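Local coordinates for protein N-acetylglucosamine-6-phosphate deacetylase (Mycobacterium smegmatis, PDB 6FV4) that probably catalyses the metal-dependent removal of the acetyl group from N-acetylglucosamine-6-phosphate, giving glucosamine-6-phosphate and acetate, at residues Leu142-Cys147 and Phe227-Pro232; Ala207-Thr212 and Ala241-Glu246; Ile255-His260 and Ala318-Thr323; Arg249-Met254 and Arg277-Thr282. The protein carries 1 engineered substitution. All blocks are in the same frame, centred on the assembly; numbering follows the deposited sequence.

From the N terminus, the first segment met is L142-C147, in the loop after strand 134-138. Its partner, F227-P232, follows strand 222-223, and before contact 1 closes there, contact 2 has opened at A207-T212; it closes at A241-E246, so these two cross. The chain then enters strand 251-255, where contact 4 opens, and the following loop, where contact 3 opens. Contact 4 closes at R277-T282 and contact 3 at A318-T323, a second crossing. Contact 4 joins neighbouring barrel strands, contacts 1 and 3 tie loops around the metal site, and contact 2 packs two helices. R277, N228 and S320 provide hydrogen bonds between contacts.

Contact 1 (Leu142-Cys147 and Phe227-Pro232); sequences LSTLRC and FNAMRP
R146 reaches across from its loop and lies over the backbone of A229 to P232, while T144 packs beside A229. At the root of the arginine, CB approaches A229 CA at 4.4 Å. CG stands beside the backbone N and anti to the carbonyl carbon (chi1 -67°), and from there the chain runs extended to NE, which carries it along the other loop. CD comes 3.5 Å from M230 O. NE then passes R231 CA at 3.8 Å, and the side chain crosses that of P232 at about a right angle, with P232 CD over one guanidinium face, offset toward the rim, and NH1 and NH2 each 3.6 Å from it. No hydrogen bond spans the two segments, so apolar and backbone atoms supply the bed for the arginine. Its charge is answered by E206, which forms a salt bridge with NE through OE2.

The same carboxylate oxygen is hydrogen-bonded to T144 OG1. That hydroxyl also accepts from R146 N at 3.2 Å, closing an ST turn that fixes the start of the arginine. With OG1 turned to these partners, T144 CG2 is left to touch A229, 3.8 Å from its O and 4.1 Å from its CB. A229 is predicted to bind substrate, and its side chain lies about 4 Å from those of the metal-binding H204 and H225. Two loops that follow barrel strands and meet beside a metal centre are characteristic of the (beta/alpha)8 barrel of the amidohydrolase superfamily.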
# COMPACT_ATOMS: atom_id res chain seq x y z
N LEU B 142 -10.88 2.71 -23.88
CA LEU B 142 -10.79 3.36 -22.58
C LEU B 142 -12.15 3.89 -22.14
O LEU B 142 -13.11 3.93 -22.91
CB LEU B 142 -9.77 4.50 -22.63
CG LEU B 142 -8.43 4.19 -23.29
CD1 LEU B 142 -7.50 5.39 -23.20
CD2 LEU B 142 -7.79 2.95 -22.67
N SER B 143 -12.23 4.30 -20.87
CA SER B 143 -13.47 4.83 -20.33
C SER B 143 -13.25 5.68 -19.10
O SER B 143 -13.69 5.32 -18.01
CB SER B 143 -14.44 3.69 -19.99
OG SER B 143 -15.77 4.17 -19.91
N THR B 144 -12.57 6.81 -19.24
CA THR B 144 -12.56 7.78 -18.15
C THR B 144 -12.58 9.18 -18.73
O THR B 144 -12.12 9.43 -19.85
CB THR B 144 -11.35 7.60 -17.21
OG1 THR B 144 -11.53 8.41 -16.05
CG2 THR B 144 -10.05 8.01 -17.89
N LEU B 145 -13.15 10.10 -17.94
CA LEU B 145 -13.13 11.52 -18.25
C LEU B 145 -12.23 12.30 -17.30
O LEU B 145 -12.20 13.53 -17.36
CB LEU B 145 -14.56 12.08 -18.21
CG LEU B 145 -15.61 11.32 -19.01
CD1 LEU B 145 -16.93 12.10 -19.10
CD2 LEU B 145 -15.08 10.99 -20.42
N ARG B 146 -11.52 11.60 -16.42
CA ARG B 146 -10.65 12.26 -15.45
C ARG B 146 -9.50 12.97 -16.16
O ARG B 146 -9.21 12.72 -17.34
CB ARG B 146 -10.10 11.26 -14.43
CG ARG B 146 -11.17 10.68 -13.52
CD ARG B 146 -10.66 9.56 -12.61
NE ARG B 146 -11.79 8.97 -11.90
CZ ARG B 146 -12.24 9.40 -10.73
NH1 ARG B 146 -11.63 10.39 -10.10
NH2 ARG B 146 -13.30 8.82 -10.18
N CYS B 147 -8.87 13.89 -15.44
CA CYS B 147 -7.70 14.58 -15.96
C CYS B 147 -6.63 13.57 -16.33
O CYS B 147 -6.29 12.68 -15.54
CB CYS B 147 -7.17 15.58 -14.94
SG CYS B 147 -8.24 17.02 -14.74
N PHE B 227 -2.81 5.29 -10.49
CA PHE B 227 -3.40 6.46 -9.84
C PHE B 227 -3.77 7.56 -10.83
O PHE B 227 -4.69 8.34 -10.57
CB PHE B 227 -2.49 7.02 -8.74
CG PHE B 227 -2.50 6.20 -7.47
CD1 PHE B 227 -3.53 6.36 -6.54
CD2 PHE B 227 -1.51 5.27 -7.23
CE1 PHE B 227 -3.55 5.60 -5.36
CE2 PHE B 227 -1.52 4.50 -6.06
CZ PHE B 227 -2.55 4.67 -5.12
N ASN B 228 -3.08 7.65 -11.96
CA ASN B 228 -3.44 8.65 -12.97
C ASN B 228 -4.53 8.11 -13.88
O ASN B 228 -4.47 6.95 -14.30
CB ASN B 228 -2.23 9.07 -13.81
CG ASN B 228 -1.15 9.71 -12.99
OD1 ASN B 228 -0.01 9.24 -12.97
ND2 ASN B 228 -1.50 10.77 -12.28
N ALA B 229 -5.53 8.94 -14.16
CA ALA B 229 -6.65 8.58 -15.04
C ALA B 229 -7.37 7.33 -14.54
O ALA B 229 -7.74 6.45 -15.31
CB ALA B 229 -6.19 8.40 -16.49
N MET B 230 -7.58 7.26 -13.24
CA MET B 230 -8.04 6.04 -12.61
C MET B 230 -8.87 6.42 -11.40
O MET B 230 -8.59 7.42 -10.74
CB MET B 230 -6.82 5.18 -12.23
CG MET B 230 -7.08 3.94 -11.44
SD MET B 230 -5.49 3.11 -11.22
CE MET B 230 -5.15 2.59 -12.91
N ARG B 231 -9.91 5.64 -11.14
CA ARG B 231 -10.73 5.86 -9.95
C ARG B 231 -9.86 5.77 -8.69
O ARG B 231 -8.98 4.90 -8.61
CB ARG B 231 -11.85 4.82 -9.90
CG ARG B 231 -12.69 4.84 -8.65
CD ARG B 231 -13.62 3.64 -8.63
NE ARG B 231 -14.67 3.75 -9.63
CZ ARG B 231 -15.97 3.66 -9.37
NH1 ARG B 231 -16.38 3.47 -8.12
NH2 ARG B 231 -16.85 3.77 -10.35
N PRO B 232 -10.04 6.65 -7.71
CA PRO B 232 -9.20 6.61 -6.51
C PRO B 232 -9.56 5.46 -5.58
O PRO B 232 -10.58 4.78 -5.74
CB PRO B 232 -9.48 7.96 -5.84
CG PRO B 232 -10.87 8.28 -6.28
CD PRO B 232 -10.94 7.82 -7.70

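Contact 2 (Ala207-Thr212 and Ala241-Glu246); sequences ATYDQT and AVALTE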
# COMPACT_ATOMS: atom_id res chain seq x y z
N ALA B 207 -13.45 1.47 -13.46
CA ALA B 207 -13.82 0.13 -13.02
C ALA B 207 -13.75 0.02 -11.50
O ALA B 207 -12.95 0.67 -10.84
CB ALA B 207 -12.89 -0.91 -13.63
N THR B 208 -14.60 -0.85 -10.96
CA THR B 208 -14.53 -1.14 -9.54
C THR B 208 -13.39 -2.13 -9.27
O THR B 208 -12.76 -2.68 -10.19
CB THR B 208 -15.86 -1.68 -9.04
OG1 THR B 208 -16.09 -2.98 -9.61
CG2 THR B 208 -17.02 -0.75 -9.44
N TYR B 209 -13.13 -2.34 -7.98
CA TYR B 209 -12.18 -3.36 -7.56
C TYR B 209 -12.52 -4.72 -8.16
O TYR B 209 -11.64 -5.41 -8.69
CB TYR B 209 -12.15 -3.44 -6.02
CG TYR B 209 -11.43 -4.68 -5.50
CD1 TYR B 209 -10.06 -4.70 -5.34
CD2 TYR B 209 -12.14 -5.84 -5.19
CE1 TYR B 209 -9.40 -5.83 -4.88
CE2 TYR B 209 -11.48 -6.98 -4.72
CZ TYR B 209 -10.12 -6.97 -4.58
OH TYR B 209 -9.47 -8.10 -4.12
N ASP B 210 -13.79 -5.11 -8.10
CA ASP B 210 -14.20 -6.42 -8.59
C ASP B 210 -14.01 -6.54 -10.09
O ASP B 210 -13.53 -7.56 -10.60
CB ASP B 210 -15.68 -6.69 -8.26
CG ASP B 210 -15.94 -6.83 -6.77
OD1 ASP B 210 -15.05 -7.28 -6.03
OD2 ASP B 210 -17.07 -6.50 -6.35
N GLN B 211 -14.42 -5.50 -10.84
CA GLN B 211 -14.25 -5.49 -12.29
C GLN B 211 -12.78 -5.54 -12.70
O GLN B 211 -12.45 -6.12 -13.75
CB GLN B 211 -14.90 -4.24 -12.88
CG GLN B 211 -16.40 -4.25 -12.78
CD GLN B 211 -17.02 -2.94 -13.17
OE1 GLN B 211 -16.50 -1.87 -12.86
NE2 GLN B 211 -18.16 -3.01 -13.85
N THR B 212 -11.90 -4.93 -11.91
CA THR B 212 -10.47 -4.95 -12.20
C THR B 212 -9.88 -6.31 -11.90
O THR B 212 -9.09 -6.85 -12.70
CB THR B 212 -9.77 -3.86 -11.39
OG1 THR B 212 -10.35 -2.59 -11.70
CG2 THR B 212 -8.28 -3.82 -11.66
N ALA B 241 -6.67 0.47 -8.41
CA ALA B 241 -5.29 0.50 -7.91
C ALA B 241 -5.02 -0.61 -6.91
O ALA B 241 -3.90 -1.15 -6.86
CB ALA B 241 -4.98 1.86 -7.27
N VAL B 242 -6.03 -0.98 -6.11
CA VAL B 242 -5.81 -1.98 -5.07
C VAL B 242 -5.83 -3.39 -5.65
O VAL B 242 -4.99 -4.22 -5.29
CB VAL B 242 -6.82 -1.79 -3.92
CG1 VAL B 242 -6.80 -2.98 -2.96
CG2 VAL B 242 -6.50 -0.50 -3.17
N ALA B 243 -6.78 -3.66 -6.56
CA ALA B 243 -6.75 -4.92 -7.31
C ALA B 243 -5.42 -5.10 -8.02
O ALA B 243 -4.84 -6.20 -8.02
CB ALA B 243 -7.91 -4.99 -8.31
N LEU B 244 -4.89 -4.02 -8.60
CA LEU B 244 -3.64 -4.11 -9.35
C LEU B 244 -2.43 -4.32 -8.43
O LEU B 244 -1.52 -5.08 -8.78
CB LEU B 244 -3.45 -2.86 -10.21
CG LEU B 244 -4.39 -2.77 -11.43
CD1 LEU B 244 -4.45 -1.34 -11.93
CD2 LEU B 244 -3.92 -3.70 -12.56
N THR B 245 -2.39 -3.66 -7.26
CA THR B 245 -1.27 -3.88 -6.36
C THR B 245 -1.36 -5.22 -5.64
O THR B 245 -0.32 -5.78 -5.27
CB THR B 245 -1.14 -2.76 -5.33
OG1 THR B 245 -2.40 -2.55 -4.67
CG2 THR B 245 -0.71 -1.46 -5.99
N GLU B 246 -2.57 -5.75 -5.48
CA GLU B 246 -2.78 -6.96 -4.71
C GLU B 246 -2.25 -8.20 -5.43
O GLU B 246 -1.70 -9.10 -4.78
CB GLU B 246 -4.27 -7.08 -4.41
CG GLU B 246 -4.84 -8.46 -4.24
CD GLU B 246 -6.35 -8.40 -3.99
OE1 GLU B 246 -7.14 -8.48 -4.95
OE2 GLU B 246 -6.73 -8.24 -2.81
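The first turn of helix 209-217 packs against helix 240-246, with Y209 and T212 on one side and A243, L244 and E246 on the other. Y209 CG is anti to the backbone N (chi1 167°), which swings the ring out over the gap between the helices. There A243 N lies at the ring edge, near its plane, while A243 CB packs against Y209 CD1 at 3.7 Å from out of the plane. At the far end, OH donates to E246 OE1 at 2.5 Å, the oxygen receiving it on its syn lone pair, the side of OE2. Ring and carboxylate planes stand 78° apart. The glutamate arrives extended beyond CG, and its OE2 makes a salt bridge with R267 of the second subunit, so one carboxylate links the tyrosine to the dimer partner.

Alongside, T212 CG2 packs on A243 CB at 3.6 Å and on L244 CG at 4.0 Å. The threonine can show its methyl because OG1 is turned back to donate to T208 O at 2.8 Å. T208 O also accepts from T212 N, and the two donors come from opposite faces of its plane.

The start of the helix is locked in turn by reciprocal bonds. T208 N meets Q211 OE1 at 2.9 Å, in the carbonyl plane and on a lone pair, while T208 OG1 accepts from Q211 N at 3.3 Å. This is a capping box, characteristic of helix N-termini, here with T208 as N-cap.

Contact 3 (Ile255-His260 and Ala318-Thr323); sequences IVDGVH and AGSTAT
D257 and H260 face S320 and A322 across a contact that has no direct hydrogen bond. Its touches are van der Waals: D257 CB meets A322 CB at 3.9 Å, and H260 CE1 comes to S320 CB at 3.7 Å, obliquely to the imidazole plane. I255, in the same segment as the histidine, lays CD1 over one face of its ring, offset toward the rim.

Water supplies the polar bridge. One molecule donates to D257 OD2 at 2.6 Å and accepts from T321 N at 3.0 Å, tying the carboxylate to the opposing backbone.

These loops follow strands 251-255 and 308-311 and probably help line the substrate pocket, since H260, A318 and G319 are predicted to bind substrate; I255 also touches the engineered A283.

Hydrogen bonds within each segment shape the loops. With CG between its backbone N and carbonyl carbon (chi1 60°), D257 folds back over its own turn, and OD1 accepts from both V259 N and H260 N, an Asx turn extended to an Asx motif. V259 N comes from above the carboxylate plane, whereas H260 N meets the syn lone pair. H260 ND1 donates to OD2 at 2.9 Å, which fixes the rotation of the imidazole. Opposite, S320 OG accepts from A322 N at 3.0 Å in an ST turn. Outside the two segments, the same hydroxyl is hydrogen-bonded to T282 O.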
# COMPACT_ATOMS: atom_id res chain seq x y z
N ILE B 255 4.38 7.02 -12.99
CA ILE B 255 5.11 8.20 -13.46
C ILE B 255 5.66 8.90 -12.22
O ILE B 255 4.92 9.57 -11.49
CB ILE B 255 4.22 9.15 -14.27
CG1 ILE B 255 3.58 8.43 -15.45
CG2 ILE B 255 5.06 10.32 -14.75
CD1 ILE B 255 2.38 9.18 -16.04
N VAL B 256 6.96 8.77 -11.99
CA VAL B 256 7.61 9.42 -10.85
C VAL B 256 8.41 10.61 -11.36
O VAL B 256 9.65 10.59 -11.37
CB VAL B 256 8.48 8.42 -10.08
CG1 VAL B 256 8.91 8.99 -8.74
CG2 VAL B 256 7.69 7.13 -9.86
N ASP B 257 7.70 11.64 -11.82
CA ASP B 257 8.32 12.92 -12.16
C ASP B 257 8.14 13.96 -11.06
O ASP B 257 8.57 15.10 -11.23
CB ASP B 257 7.77 13.45 -13.49
CG ASP B 257 6.27 13.68 -13.46
OD1 ASP B 257 5.65 13.37 -12.43
OD2 ASP B 257 5.71 14.18 -14.47
N GLY B 258 7.52 13.59 -9.93
CA GLY B 258 7.23 14.53 -8.87
C GLY B 258 5.90 15.24 -9.00
O GLY B 258 5.47 15.89 -8.04
N VAL B 259 5.23 15.12 -10.14
CA VAL B 259 4.01 15.86 -10.44
C VAL B 259 2.80 14.94 -10.52
O VAL B 259 1.71 15.31 -10.08
CB VAL B 259 4.18 16.65 -11.76
CG1 VAL B 259 2.86 17.26 -12.21
CG2 VAL B 259 5.24 17.73 -11.60
N HIS B 260 2.96 13.76 -11.09
CA HIS B 260 1.79 12.92 -11.35
C HIS B 260 1.33 12.19 -10.10
O HIS B 260 0.12 11.98 -9.93
CB HIS B 260 2.11 11.94 -12.47
CG HIS B 260 2.00 12.55 -13.83
ND1 HIS B 260 2.98 13.37 -14.35
CD2 HIS B 260 1.01 12.51 -14.75
CE1 HIS B 260 2.60 13.80 -15.54
NE2 HIS B 260 1.41 13.29 -15.81
N ALA B 318 0.28 20.09 -20.40
CA ALA B 318 0.03 19.21 -21.54
C ALA B 318 0.62 17.81 -21.36
O ALA B 318 0.77 17.09 -22.35
CB ALA B 318 0.57 19.84 -22.82
N GLY B 319 0.97 17.42 -20.13
CA GLY B 319 1.43 16.08 -19.84
C GLY B 319 2.85 16.06 -19.32
O GLY B 319 3.49 17.09 -19.09
N SER B 320 3.37 14.84 -19.16
CA SER B 320 4.71 14.65 -18.64
C SER B 320 5.77 15.16 -19.61
O SER B 320 5.68 14.95 -20.83
CB SER B 320 4.96 13.16 -18.38
OG SER B 320 6.34 12.97 -18.13
N THR B 321 6.81 15.79 -19.08
CA THR B 321 8.01 16.07 -19.86
C THR B 321 9.21 15.40 -19.23
O THR B 321 10.33 15.92 -19.24
CB THR B 321 8.26 17.57 -20.06
OG1 THR B 321 8.12 18.27 -18.83
CG2 THR B 321 7.30 18.16 -21.08
N ALA B 322 8.98 14.21 -18.68
CA ALA B 322 10.01 13.47 -17.96
C ALA B 322 10.82 12.62 -18.93
O ALA B 322 10.30 12.14 -19.93
CB ALA B 322 9.39 12.57 -16.90
N THR B 323 12.10 12.46 -18.62
CA THR B 323 12.95 11.45 -19.26
C THR B 323 13.25 10.36 -18.24
O THR B 323 13.16 10.57 -17.03
CB THR B 323 14.26 12.05 -19.76
OG1 THR B 323 15.00 12.58 -18.65
CG2 THR B 323 14.00 13.16 -20.75
O HOH W 1 6.59 16.00 -16.06

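Contact 4 (Arg249-Met254 and Arg277-Thr282); sequences RVTVEM and RLSLIT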
# COMPACT_ATOMS: atom_id res chain seq x y z
N ARG B 249 0.71 -11.18 -10.28
CA ARG B 249 0.91 -11.25 -11.73
C ARG B 249 1.06 -9.87 -12.38
O ARG B 249 1.44 -9.80 -13.56
CB ARG B 249 -0.28 -11.95 -12.38
CG ARG B 249 -0.35 -13.46 -12.11
CD ARG B 249 -1.65 -14.03 -12.64
NE ARG B 249 -2.78 -13.60 -11.82
CZ ARG B 249 -4.03 -14.03 -11.97
NH1 ARG B 249 -4.33 -14.90 -12.92
NH2 ARG B 249 -4.98 -13.57 -11.16
N VAL B 250 0.74 -8.80 -11.67
CA VAL B 250 0.63 -7.47 -12.26
C VAL B 250 1.88 -6.66 -11.95
O VAL B 250 2.33 -6.61 -10.79
CB VAL B 250 -0.62 -6.74 -11.76
CG1 VAL B 250 -0.64 -5.29 -12.27
CG2 VAL B 250 -1.88 -7.49 -12.18
N THR B 251 2.44 -6.03 -12.97
CA THR B 251 3.48 -5.02 -12.79
C THR B 251 2.87 -3.64 -13.01
O THR B 251 2.36 -3.35 -14.10
CB THR B 251 4.65 -5.24 -13.75
OG1 THR B 251 5.18 -6.56 -13.55
CG2 THR B 251 5.74 -4.21 -13.47
N VAL B 252 2.95 -2.77 -11.99
CA VAL B 252 2.31 -1.46 -12.07
C VAL B 252 3.29 -0.42 -12.62
O VAL B 252 4.47 -0.40 -12.27
CB VAL B 252 1.73 -1.04 -10.70
CG1 VAL B 252 0.56 -1.97 -10.34
CG2 VAL B 252 2.82 -1.03 -9.60
N GLU B 253 2.79 0.41 -13.52
CA GLU B 253 3.52 1.57 -14.01
C GLU B 253 3.31 2.72 -13.04
O GLU B 253 2.23 2.89 -12.48
CB GLU B 253 3.02 2.02 -15.39
CG GLU B 253 3.24 1.07 -16.55
CD GLU B 253 2.66 1.61 -17.86
OE1 GLU B 253 2.03 2.72 -17.83
OE2 GLU B 253 2.82 0.95 -18.92
N MET B 254 4.35 3.53 -12.86
CA MET B 254 4.15 4.77 -12.13
C MET B 254 4.98 5.85 -12.80
O MET B 254 6.15 5.63 -13.15
CB MET B 254 4.53 4.60 -10.63
CG MET B 254 4.22 5.81 -9.81
SD MET B 254 4.16 5.49 -8.02
CE MET B 254 2.92 4.20 -7.91
N ARG B 277 7.75 -5.48 -8.95
CA ARG B 277 6.41 -5.32 -9.49
C ARG B 277 6.05 -3.88 -9.83
O ARG B 277 4.89 -3.60 -10.11
CB ARG B 277 5.38 -5.92 -8.53
CG ARG B 277 5.47 -7.43 -8.36
CD ARG B 277 4.23 -7.97 -7.66
NE ARG B 277 3.06 -7.27 -8.16
CZ ARG B 277 1.99 -6.92 -7.46
NH1 ARG B 277 1.89 -7.20 -6.16
NH2 ARG B 277 1.01 -6.25 -8.06
N LEU B 278 7.03 -2.97 -9.87
CA LEU B 278 6.79 -1.60 -10.30
C LEU B 278 7.73 -1.25 -11.45
O LEU B 278 8.92 -1.54 -11.39
CB LEU B 278 6.97 -0.59 -9.14
CG LEU B 278 6.49 0.83 -9.52
CD1 LEU B 278 5.93 1.54 -8.28
CD2 LEU B 278 7.61 1.68 -10.10
N SER B 279 7.17 -0.61 -12.48
CA SER B 279 7.91 -0.08 -13.61
C SER B 279 7.88 1.44 -13.58
O SER B 279 6.80 2.04 -13.48
CB SER B 279 7.29 -0.54 -14.94
OG SER B 279 7.37 -1.94 -15.08
N LEU B 280 9.04 2.06 -13.73
CA LEU B 280 9.12 3.50 -13.92
C LEU B 280 8.92 3.78 -15.41
O LEU B 280 9.49 3.09 -16.24
CB LEU B 280 10.46 4.04 -13.45
CG LEU B 280 10.71 3.86 -11.94
CD1 LEU B 280 12.16 4.08 -11.61
CD2 LEU B 280 9.85 4.81 -11.20
N ILE B 281 8.04 4.74 -15.73
CA ILE B 281 7.77 5.17 -17.09
C ILE B 281 7.81 6.70 -17.09
O ILE B 281 7.76 7.35 -16.04
CB ILE B 281 6.40 4.68 -17.63
CG1 ILE B 281 5.27 5.27 -16.78
CG2 ILE B 281 6.33 3.14 -17.67
CD1 ILE B 281 3.93 5.36 -17.47
N THR B 282 7.90 7.26 -18.28
CA THR B 282 7.85 8.71 -18.41
C THR B 282 6.48 9.22 -18.82
O THR B 282 6.08 10.32 -18.40
CB THR B 282 8.87 9.21 -19.44
OG1 THR B 282 8.57 8.69 -20.76
CG2 THR B 282 10.29 8.82 -19.01
O HOH W 2 4.84 -2.43 -16.21
O HOH W 3 8.57 7.21 -13.62
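R277 grips V250 O side-on, before the parallel strands 251-254 and 278-281 come into register. A bend at chi3 (40°) turns its otherwise drawn-out chain back, so that NE and NH2 meet the one oxygen at 2.8 and 3.1 Å, both with that oxygen in the guanidinium plane. NH1 goes on to T245 O of helix 240-246. Beyond this clamp, regular backbone bonds take over, such as S279 N to V252 O at 2.7 Å.

On one face of the strands, V252 CG2 touches L278 CG at 4.1 Å, and M254 brings CE to L278 CD1 at 4.0 Å. Helix 263-273 covers this face, completing a beta-alpha-beta unit of the barrel.

The other face is more polar. T251 turns CG2 to S279 OG at 3.2 Å, and that hydroxyl is bonded to a water. I281 holds CG1 between its backbone N and carbonyl carbon (chi1 63°), the torsion that sets CD1 against E253 OE1 at 3.3 Å, the two side chains crossing nearly at right angles.

E253 OE1 is buried there, yet it accepts from H225 N and is hydrogen-bonded to H72 ND1. Since H72 is a zinc ligand, the carboxylate is a second-shell group that probably holds the imidazole in its metal-binding orientation.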